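Local coordinates for N-acylhomoserine lactone dependent regulatory protein (Burkholderia cenocepacia, PDB 5L10) that probably acts as a LuxR-family transcription factor that binds DNA in dependence on N-acylhomoserine lactones, represented here by its autoinducer-binding domain, at residues Pro54-Val59 and His68-Phe73; Pro80-Val85 and Gly127-Leu132. All blocks are in the same frame, centred on the assembly; numbering follows the deposited sequence.

From the N terminus, the chain first forms two helices and strand 40-46. It then enters strand 56-60, an outermost strand, within this chain, of the antiparallel sheet. Contact 1 closes a short loop there: helix 64-72 follows after a few residues and folds back onto the strand. Contact 2 opens afterwards, on the next helix, 80-87. It closes a longer loop, which takes in strand 92-95, helix 103-111 and strand 116-123 before reaching strand 129-136 inside the sheet. The two loops run in series and neither nest nor cross. Both contacts set successive helices against the same sheet. They also meet directly, with Met56 CE 3.8 Å from Ile82 CG1.

Contact 1: Pro54-Val59 and His68-Phe73; sequences PDMQIV and HRYVKF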
ATOM      1  N   PRO A  54      -6.268  -9.913 -21.447  1.00119.44           N
ATOM      2  CA  PRO A  54      -6.193  -9.646 -20.002  1.00115.45           C
ATOM      3  C   PRO A  54      -7.384 -10.237 -19.258  1.00106.88           C
ATOM      4  O   PRO A  54      -8.541  -9.993 -19.606  1.00108.39           O
ATOM      5  CB  PRO A  54      -6.185  -8.115 -19.925  1.00115.53           C
ATOM      6  CG  PRO A  54      -5.669  -7.670 -21.254  1.00114.16           C
ATOM      7  CD  PRO A  54      -6.167  -8.680 -22.246  1.00117.32           C
ATOM      8  N   ASP A  55      -7.087 -11.019 -18.223  1.00 97.09           N
ATOM      9  CA  ASP A  55      -8.108 -11.676 -17.417  1.00 94.44           C
ATOM     10  C   ASP A  55      -8.283 -10.932 -16.101  1.00 92.32           C
ATOM     11  O   ASP A  55      -7.304 -10.656 -15.398  1.00 90.82           O
ATOM     12  CB  ASP A  55      -7.751 -13.140 -17.150  1.00 95.75           C
ATOM     13  CG  ASP A  55      -8.739 -13.824 -16.214  1.00101.32           C
ATOM     14  OD1 ASP A  55      -9.845 -14.190 -16.672  1.00107.92           O
ATOM     15  OD2 ASP A  55      -8.407 -14.005 -15.022  1.00 95.68           O
HETATM   16  N   MSE A  56      -9.530 -10.621 -15.771  1.00 53.53           N
HETATM   17  CA  MSE A  56      -9.856  -9.883 -14.564  1.00 49.71           C
HETATM   18  C   MSE A  56     -10.621 -10.761 -13.588  1.00 47.48           C
HETATM   19  O   MSE A  56     -11.771 -11.127 -13.839  1.00 49.81           O
HETATM   20  CB  MSE A  56     -10.680  -8.644 -14.915  1.00 62.92           C
HETATM   21  CG  MSE A  56     -11.110  -7.808 -13.727  1.00 74.47           C
HETATM   22 SE   MSE A  56      -9.720  -6.608 -13.090  1.00 85.30          SE
HETATM   23  CE  MSE A  56      -9.554  -5.449 -14.649  1.00 87.37           C
ATOM     24  N   GLN A  57      -9.973 -11.110 -12.480  1.00 46.88           N
ATOM     25  CA  GLN A  57     -10.628 -11.815 -11.389  1.00 44.18           C
ATOM     26  C   GLN A  57     -11.227 -10.793 -10.431  1.00 44.44           C
ATOM     27  O   GLN A  57     -10.529  -9.889  -9.966  1.00 45.37           O
ATOM     28  CB  GLN A  57      -9.641 -12.721 -10.657  1.00 32.66           C
ATOM     29  CG  GLN A  57     -10.200 -13.304  -9.376  1.00 32.45           C
ATOM     30  CD  GLN A  57      -9.358 -14.438  -8.832  1.00 45.75           C
ATOM     31  OE1 GLN A  57      -9.888 -15.453  -8.388  1.00 54.49           O
ATOM     32  NE2 GLN A  57      -8.042 -14.269  -8.856  1.00 42.49           N
ATOM     33  N   ILE A  58     -12.518 -10.934 -10.142  1.00 29.71           N
ATOM     34  CA  ILE A  58     -13.262  -9.931  -9.387  1.00 28.82           C
ATOM     35  C   ILE A  58     -13.912 -10.591  -8.183  1.00 40.50           C
ATOM     36  O   ILE A  58     -14.670 -11.556  -8.332  1.00 42.98           O
ATOM     37  CB  ILE A  58     -14.329  -9.237 -10.249  1.00 32.81           C
ATOM     38  CG1 ILE A  58     -13.677  -8.525 -11.434  1.00 36.52           C
ATOM     39  CG2 ILE A  58     -15.137  -8.264  -9.404  1.00 27.77           C
ATOM     40  CD1 ILE A  58     -14.666  -7.941 -12.426  1.00 39.83           C
ATOM     41  N   VAL A  59     -13.626 -10.066  -6.994  1.00 37.32           N
ATOM     42  CA  VAL A  59     -14.358 -10.405  -5.781  1.00 36.36           C
ATOM     43  C   VAL A  59     -14.911  -9.115  -5.193  1.00 34.51           C
ATOM     44  O   VAL A  59     -14.304  -8.044  -5.319  1.00 31.81           O
ATOM     45  CB  VAL A  59     -13.482 -11.154  -4.749  1.00 29.88           C
ATOM     46  CG1 VAL A  59     -12.955 -12.447  -5.343  1.00 32.80           C
ATOM     47  CG2 VAL A  59     -12.335 -10.280  -4.278  1.00 30.06           C
ATOM     48  N   HIS A  68     -22.194  -9.040 -14.089  1.00 40.97           N
ATOM     49  CA  HIS A  68     -22.681  -9.779 -15.251  1.00 42.66           C
ATOM     50  C   HIS A  68     -22.607  -8.934 -16.515  1.00 47.66           C
ATOM     51  O   HIS A  68     -22.218  -9.429 -17.579  1.00 54.63           O
ATOM     52  CB  HIS A  68     -24.114 -10.255 -15.009  1.00 44.65           C
ATOM     53  CG  HIS A  68     -24.774 -10.830 -16.225  1.00 53.11           C
ATOM     54  ND1 HIS A  68     -24.642 -12.153 -16.591  1.00 59.58           N
ATOM     55  CD2 HIS A  68     -25.573 -10.262 -17.158  1.00 55.87           C
ATOM     56  CE1 HIS A  68     -25.332 -12.374 -17.696  1.00 63.19           C
ATOM     57  NE2 HIS A  68     -25.907 -11.242 -18.061  1.00 61.48           N
ATOM     58  N   ARG A  69     -22.976  -7.656 -16.421  1.00 45.25           N
ATOM     59  CA  ARG A  69     -22.876  -6.779 -17.579  1.00 45.71           C
ATOM     60  C   ARG A  69     -21.441  -6.331 -17.815  1.00 42.96           C
ATOM     61  O   ARG A  69     -21.044  -6.119 -18.967  1.00 42.66           O
ATOM     62  CB  ARG A  69     -23.811  -5.584 -17.403  1.00 46.39           C
ATOM     63  CG  ARG A  69     -25.271  -6.001 -17.319  1.00 52.05           C
ATOM     64  CD  ARG A  69     -26.098  -5.004 -16.543  1.00 58.17           C
ATOM     65  NE  ARG A  69     -26.354  -3.788 -17.303  1.00 62.45           N
ATOM     66  CZ  ARG A  69     -27.420  -3.608 -18.075  1.00 63.31           C
ATOM     67  NH1 ARG A  69     -28.323  -4.571 -18.191  1.00 59.73           N
ATOM     68  NH2 ARG A  69     -27.584  -2.467 -18.731  1.00 67.58           N
ATOM     69  N   TYR A  70     -20.652  -6.204 -16.744  1.00 45.75           N
ATOM     70  CA  TYR A  70     -19.222  -5.960 -16.889  1.00 43.96           C
ATOM     71  C   TYR A  70     -18.549  -7.062 -17.701  1.00 46.63           C
ATOM     72  O   TYR A  70     -17.571  -6.804 -18.411  1.00 48.92           O
ATOM     73  CB  TYR A  70     -18.577  -5.843 -15.504  1.00 40.01           C
ATOM     74  CG  TYR A  70     -17.133  -5.389 -15.517  1.00 39.31           C
ATOM     75  CD1 TYR A  70     -16.806  -4.046 -15.386  1.00 39.13           C
ATOM     76  CD2 TYR A  70     -16.099  -6.306 -15.647  1.00 37.47           C
ATOM     77  CE1 TYR A  70     -15.489  -3.630 -15.398  1.00 41.49           C
ATOM     78  CE2 TYR A  70     -14.783  -5.899 -15.659  1.00 40.87           C
ATOM     79  CZ  TYR A  70     -14.482  -4.562 -15.534  1.00 42.78           C
ATOM     80  OH  TYR A  70     -13.168  -4.158 -15.544  1.00 46.15           O
ATOM     81  N   VAL A  71     -19.060  -8.288 -17.620  1.00 42.23           N
ATOM     82  CA  VAL A  71     -18.464  -9.414 -18.331  1.00 41.05           C
ATOM     83  C   VAL A  71     -18.994  -9.519 -19.754  1.00 46.51           C
ATOM     84  O   VAL A  71     -18.216  -9.589 -20.708  1.00 56.73           O
ATOM     85  CB  VAL A  71     -18.699 -10.721 -17.544  1.00 40.49           C
ATOM     86  CG1 VAL A  71     -18.333 -11.928 -18.390  1.00 35.89           C
ATOM     87  CG2 VAL A  71     -17.887 -10.720 -16.256  1.00 34.34           C
ATOM     88  N   LYS A  72     -20.321  -9.524 -19.924  1.00 42.84           N
ATOM     89  CA  LYS A  72     -20.898  -9.741 -21.247  1.00 44.97           C
ATOM     90  C   LYS A  72     -20.630  -8.581 -22.198  1.00 49.92           C
ATOM     91  O   LYS A  72     -20.638  -8.785 -23.417  1.00 59.81           O
ATOM     92  CB  LYS A  72     -22.404  -9.998 -21.142  1.00 46.58           C
ATOM     93  CG  LYS A  72     -23.255  -8.746 -21.010  1.00 56.46           C
ATOM     94  CD  LYS A  72     -24.738  -9.077 -20.892  1.00 61.18           C
ATOM     95  CE  LYS A  72     -25.292  -9.627 -22.193  1.00 66.35           C
ATOM     96  NZ  LYS A  72     -26.772  -9.811 -22.141  1.00 71.67           N
ATOM     97  N   PHE A  73     -20.384  -7.380 -21.680  1.00 38.27           N
ATOM     98  CA  PHE A  73     -20.056  -6.239 -22.524  1.00 41.29           C
ATOM     99  C   PHE A  73     -18.555  -6.024 -22.670  1.00 46.19           C
ATOM    100  O   PHE A  73     -18.147  -5.057 -23.322  1.00 52.94           O
ATOM    101  CB  PHE A  73     -20.709  -4.963 -21.980  1.00 42.86           C
ATOM    102  CG  PHE A  73     -22.212  -4.975 -22.044  1.00 47.46           C
ATOM    103  CD1 PHE A  73     -22.871  -5.766 -22.973  1.00 46.77           C
ATOM    104  CD2 PHE A  73     -22.965  -4.203 -21.173  1.00 47.51           C
ATOM    105  CE1 PHE A  73     -24.254  -5.787 -23.032  1.00 48.17           C
ATOM    106  CE2 PHE A  73     -24.350  -4.221 -21.229  1.00 48.47           C
ATOM    107  CZ  PHE A  73     -24.994  -5.012 -22.161  1.00 46.78           C
TER
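Tyr70 reaches from helix 64-72 to Met56 and Ile58 on strand 56-60. Its CB leaves the helix toward the strand, and CG lies anti to the backbone N (chi1 -171°), which sends the ring toward the strand. Tyr70 CD2 is the first ring atom to meet the strand, 3.9 Å from Ile58 CD1. Next along the same side, Tyr70 CE2 lies 3.8 Å from Ile58 CD1. The ring and the isoleucine side chain meet at a slant. At the tip, Tyr70 OH is 3.9 Å from CE of Met56, a selenomethionine. The two side chains cross at about a right angle, and the methionine chain is bent at chi2 and chi3. The same hydroxyl is hydrogen-bonded to Asp79 OD2, from the residue just before helix 80-87, so its polar partner comes from neither segment. The fold is the alpha-beta-alpha sandwich of LuxR-type autoinducer-binding domains. Met56 and Ile58 face helix 64-72, while the alternate residues Gln57 and Val59 touch Leu168 of helix 143-169. The Tyr70 ring also meets that of Trp66, with the planes at about 45°, and touches Phe105 of helix 103-111.

Contact 2: Pro80-Val85 and Gly127-Leu132; sequences PIIKRV and GNLGVL
Val131 fits its CG2 methyl against two residues of helix 80-87, Ile82 and Val85, which lie three positions apart. This is the closer part of the contact. Ile82 CD1 lies 3.6 Å from Val131 CG2. Val85 CG2 is also 3.6 Å from Val131 CG2. Both side chains meet the valine at a slant. Ile82 sets off to one side of the strand rather than at it, and the bend at chi2 (-63°) brings CD1 to Val131. Beside this, the contact is looser. Ile82 CG2 and Leu129 CD2 are 4.1 Å apart, and the two side chains run past one another in opposite directions. All four residues are buried, and the contact is wholly apolar. Its place is the layer between sheet and helices in the autoinducer-binding domain. In LuxR-type receptors the lactone pocket lies between the sheet and the helices of this face, the face met by helix 80-87. A glycerol, probably from the crystallisation liquor, sits about 4 Å from the Val131 side chain, which is consistent with such a pocket. The helix runs across the strand, with 115° between their directions and 9.9 Å between the short axes at closest approach. Solvent is met at Lys83, whose CB points away from the strand, and at Arg84, which has a long, weak ion pair to Glu99. On the strand, Gly130 comes between Leu129 and Val131, and its backbone is hydrogen-bonded to Gly122 of strand 116-123.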
ATOM      1  N   PRO A  80     -12.224   2.338 -17.665  1.00 40.64           N
ATOM      2  CA  PRO A  80     -11.555   3.632 -17.457  1.00 38.25           C
ATOM      3  C   PRO A  80     -10.867   3.738 -16.114  1.00 40.14           C
ATOM      4  O   PRO A  80      -9.825   4.399 -16.010  1.00 51.68           O
ATOM      5  CB  PRO A  80     -12.701   4.649 -17.575  1.00 39.35           C
ATOM      6  CG  PRO A  80     -13.888   3.872 -18.087  1.00 42.26           C
ATOM      7  CD  PRO A  80     -13.687   2.463 -17.666  1.00 38.88           C
ATOM      8  N   ILE A  81     -11.426   3.117 -15.075  1.00 31.82           N
ATOM      9  CA  ILE A  81     -10.791   3.145 -13.763  1.00 32.85           C
ATOM     10  C   ILE A  81      -9.456   2.410 -13.803  1.00 36.37           C
ATOM     11  O   ILE A  81      -8.452   2.884 -13.262  1.00 39.90           O
ATOM     12  CB  ILE A  81     -11.728   2.550 -12.701  1.00 33.85           C
ATOM     13  CG1 ILE A  81     -13.046   3.319 -12.663  1.00 37.42           C
ATOM     14  CG2 ILE A  81     -11.063   2.573 -11.340  1.00 33.83           C
ATOM     15  CD1 ILE A  81     -14.137   2.600 -11.901  1.00 40.08           C
ATOM     16  N   ILE A  82      -9.427   1.240 -14.447  1.00 33.54           N
ATOM     17  CA  ILE A  82      -8.192   0.465 -14.518  1.00 33.66           C
ATOM     18  C   ILE A  82      -7.114   1.258 -15.244  1.00 41.25           C
ATOM     19  O   ILE A  82      -5.961   1.319 -14.802  1.00 44.76           O
ATOM     20  CB  ILE A  82      -8.441  -0.895 -15.196  1.00 31.46           C
ATOM     21  CG1 ILE A  82      -9.484  -1.705 -14.425  1.00 27.64           C
ATOM     22  CG2 ILE A  82      -7.143  -1.673 -15.305  1.00 35.29           C
ATOM     23  CD1 ILE A  82      -9.073  -2.066 -13.025  1.00 31.81           C
ATOM     24  N   LYS A  83      -7.478   1.889 -16.365  1.00 45.79           N
ATOM     25  CA  LYS A  83      -6.508   2.671 -17.125  1.00 52.05           C
ATOM     26  C   LYS A  83      -5.939   3.815 -16.298  1.00 48.00           C
ATOM     27  O   LYS A  83      -4.783   4.206 -16.492  1.00 52.20           O
ATOM     28  CB  LYS A  83      -7.148   3.217 -18.404  1.00 61.45           C
ATOM     29  CG  LYS A  83      -7.845   2.171 -19.273  1.00 72.41           C
ATOM     30  CD  LYS A  83      -6.896   1.068 -19.723  1.00 79.00           C
ATOM     31  CE  LYS A  83      -7.595   0.068 -20.640  1.00 80.42           C
ATOM     32  NZ  LYS A  83      -8.161   0.716 -21.860  1.00 83.44           N
ATOM     33  N   ARG A  84      -6.725   4.355 -15.367  1.00 39.46           N
ATOM     34  CA  ARG A  84      -6.280   5.482 -14.561  1.00 40.33           C
ATOM     35  C   ARG A  84      -5.441   5.048 -13.364  1.00 40.16           C
ATOM     36  O   ARG A  84      -4.453   5.712 -13.034  1.00 47.81           O
ATOM     37  CB  ARG A  84      -7.482   6.311 -14.102  1.00 32.83           C
ATOM     38  CG  ARG A  84      -8.146   7.081 -15.240  1.00 41.93           C
ATOM     39  CD  ARG A  84      -9.249   8.000 -14.742  1.00 40.86           C
ATOM     40  NE  ARG A  84      -8.747   9.000 -13.806  1.00 45.65           N
ATOM     41  CZ  ARG A  84      -9.529   9.808 -13.100  1.00 51.60           C
ATOM     42  NH1 ARG A  84     -10.847   9.726 -13.228  1.00 49.86           N
ATOM     43  NH2 ARG A  84      -8.996  10.692 -12.263  1.00 56.88           N
ATOM     44  N   VAL A  85      -5.796   3.940 -12.710  1.00 32.08           N
ATOM     45  CA  VAL A  85      -5.000   3.481 -11.573  1.00 30.21           C
ATOM     46  C   VAL A  85      -3.749   2.728 -12.008  1.00 34.27           C
ATOM     47  O   VAL A  85      -2.784   2.653 -11.239  1.00 37.90           O
ATOM     48  CB  VAL A  85      -5.820   2.591 -10.622  1.00 27.54           C
ATOM     49  CG1 VAL A  85      -7.105   3.292 -10.214  1.00 28.84           C
ATOM     50  CG2 VAL A  85      -6.115   1.250 -11.263  1.00 27.59           C
ATOM     51  N   GLY A 127       4.224  -8.737 -11.341  1.00 40.32           N
ATOM     52  CA  GLY A 127       3.727  -7.755 -12.280  1.00 35.73           C
ATOM     53  C   GLY A 127       2.220  -7.667 -12.377  1.00 33.86           C
ATOM     54  O   GLY A 127       1.715  -6.874 -13.182  1.00 39.48           O
ATOM     55  N   ASN A 128       1.487  -8.448 -11.591  1.00 31.51           N
ATOM     56  CA  ASN A 128       0.035  -8.380 -11.626  1.00 31.74           C
ATOM     57  C   ASN A 128      -0.453  -7.060 -11.041  1.00 30.67           C
ATOM     58  O   ASN A 128       0.215  -6.432 -10.217  1.00 33.62           O
ATOM     59  CB  ASN A 128      -0.574  -9.550 -10.855  1.00 33.24           C
ATOM     60  CG  ASN A 128      -0.162 -10.891 -11.415  1.00 39.46           C
ATOM     61  OD1 ASN A 128      -0.049 -11.062 -12.629  1.00 47.80           O
ATOM     62  ND2 ASN A 128       0.074 -11.853 -10.531  1.00 36.23           N
ATOM     63  N   LEU A 129      -1.632  -6.641 -11.482  1.00 24.02           N
ATOM     64  CA  LEU A 129      -2.270  -5.423 -10.999  1.00 25.54           C
ATOM     65  C   LEU A 129      -3.478  -5.801 -10.157  1.00 28.01           C
ATOM     66  O   LEU A 129      -4.353  -6.545 -10.620  1.00 30.46           O
ATOM     67  CB  LEU A 129      -2.686  -4.520 -12.160  1.00 27.31           C
ATOM     68  CG  LEU A 129      -3.451  -3.253 -11.769  1.00 27.48           C
ATOM     69  CD1 LEU A 129      -2.624  -2.375 -10.827  1.00 28.18           C
ATOM     70  CD2 LEU A 129      -3.886  -2.457 -12.982  1.00 22.49           C
ATOM     71  N   GLY A 130      -3.516  -5.304  -8.925  1.00 27.18           N
ATOM     72  CA  GLY A 130      -4.658  -5.468  -8.048  1.00 17.36           C
ATOM     73  C   GLY A 130      -5.266  -4.107  -7.742  1.00 26.27           C
ATOM     74  O   GLY A 130      -4.553  -3.161  -7.400  1.00 33.13           O
ATOM     75  N   VAL A 131      -6.584  -4.023  -7.891  1.00 21.85           N
ATOM     76  CA  VAL A 131      -7.308  -2.765  -7.769  1.00 21.57           C
ATOM     77  C   VAL A 131      -8.355  -2.921  -6.679  1.00 24.21           C
ATOM     78  O   VAL A 131      -9.261  -3.757  -6.798  1.00 27.13           O
ATOM     79  CB  VAL A 131      -7.961  -2.361  -9.098  1.00 16.68           C
ATOM     80  CG1 VAL A 131      -8.827  -1.128  -8.903  1.00 16.67           C
ATOM     81  CG2 VAL A 131      -6.893  -2.113 -10.147  1.00 17.90           C
ATOM     82  N   LEU A 132      -8.234  -2.117  -5.624  1.00 21.88           N
ATOM     83  CA  LEU A 132      -9.270  -2.010  -4.606  1.00 21.30           C
ATOM     84  C   LEU A 132     -10.165  -0.830  -4.947  1.00 23.17           C
ATOM     85  O   LEU A 132      -9.674   0.277  -5.192  1.00 23.20           O
ATOM     86  CB  LEU A 132      -8.672  -1.823  -3.211  1.00 17.69           C
ATOM     87  CG  LEU A 132      -9.709  -1.570  -2.106  1.00 16.02           C
ATOM     88  CD1 LEU A 132     -10.526  -2.828  -1.808  1.00 14.88           C
ATOM     89  CD2 LEU A 132      -9.049  -1.037  -0.843  1.00 15.29           C
TER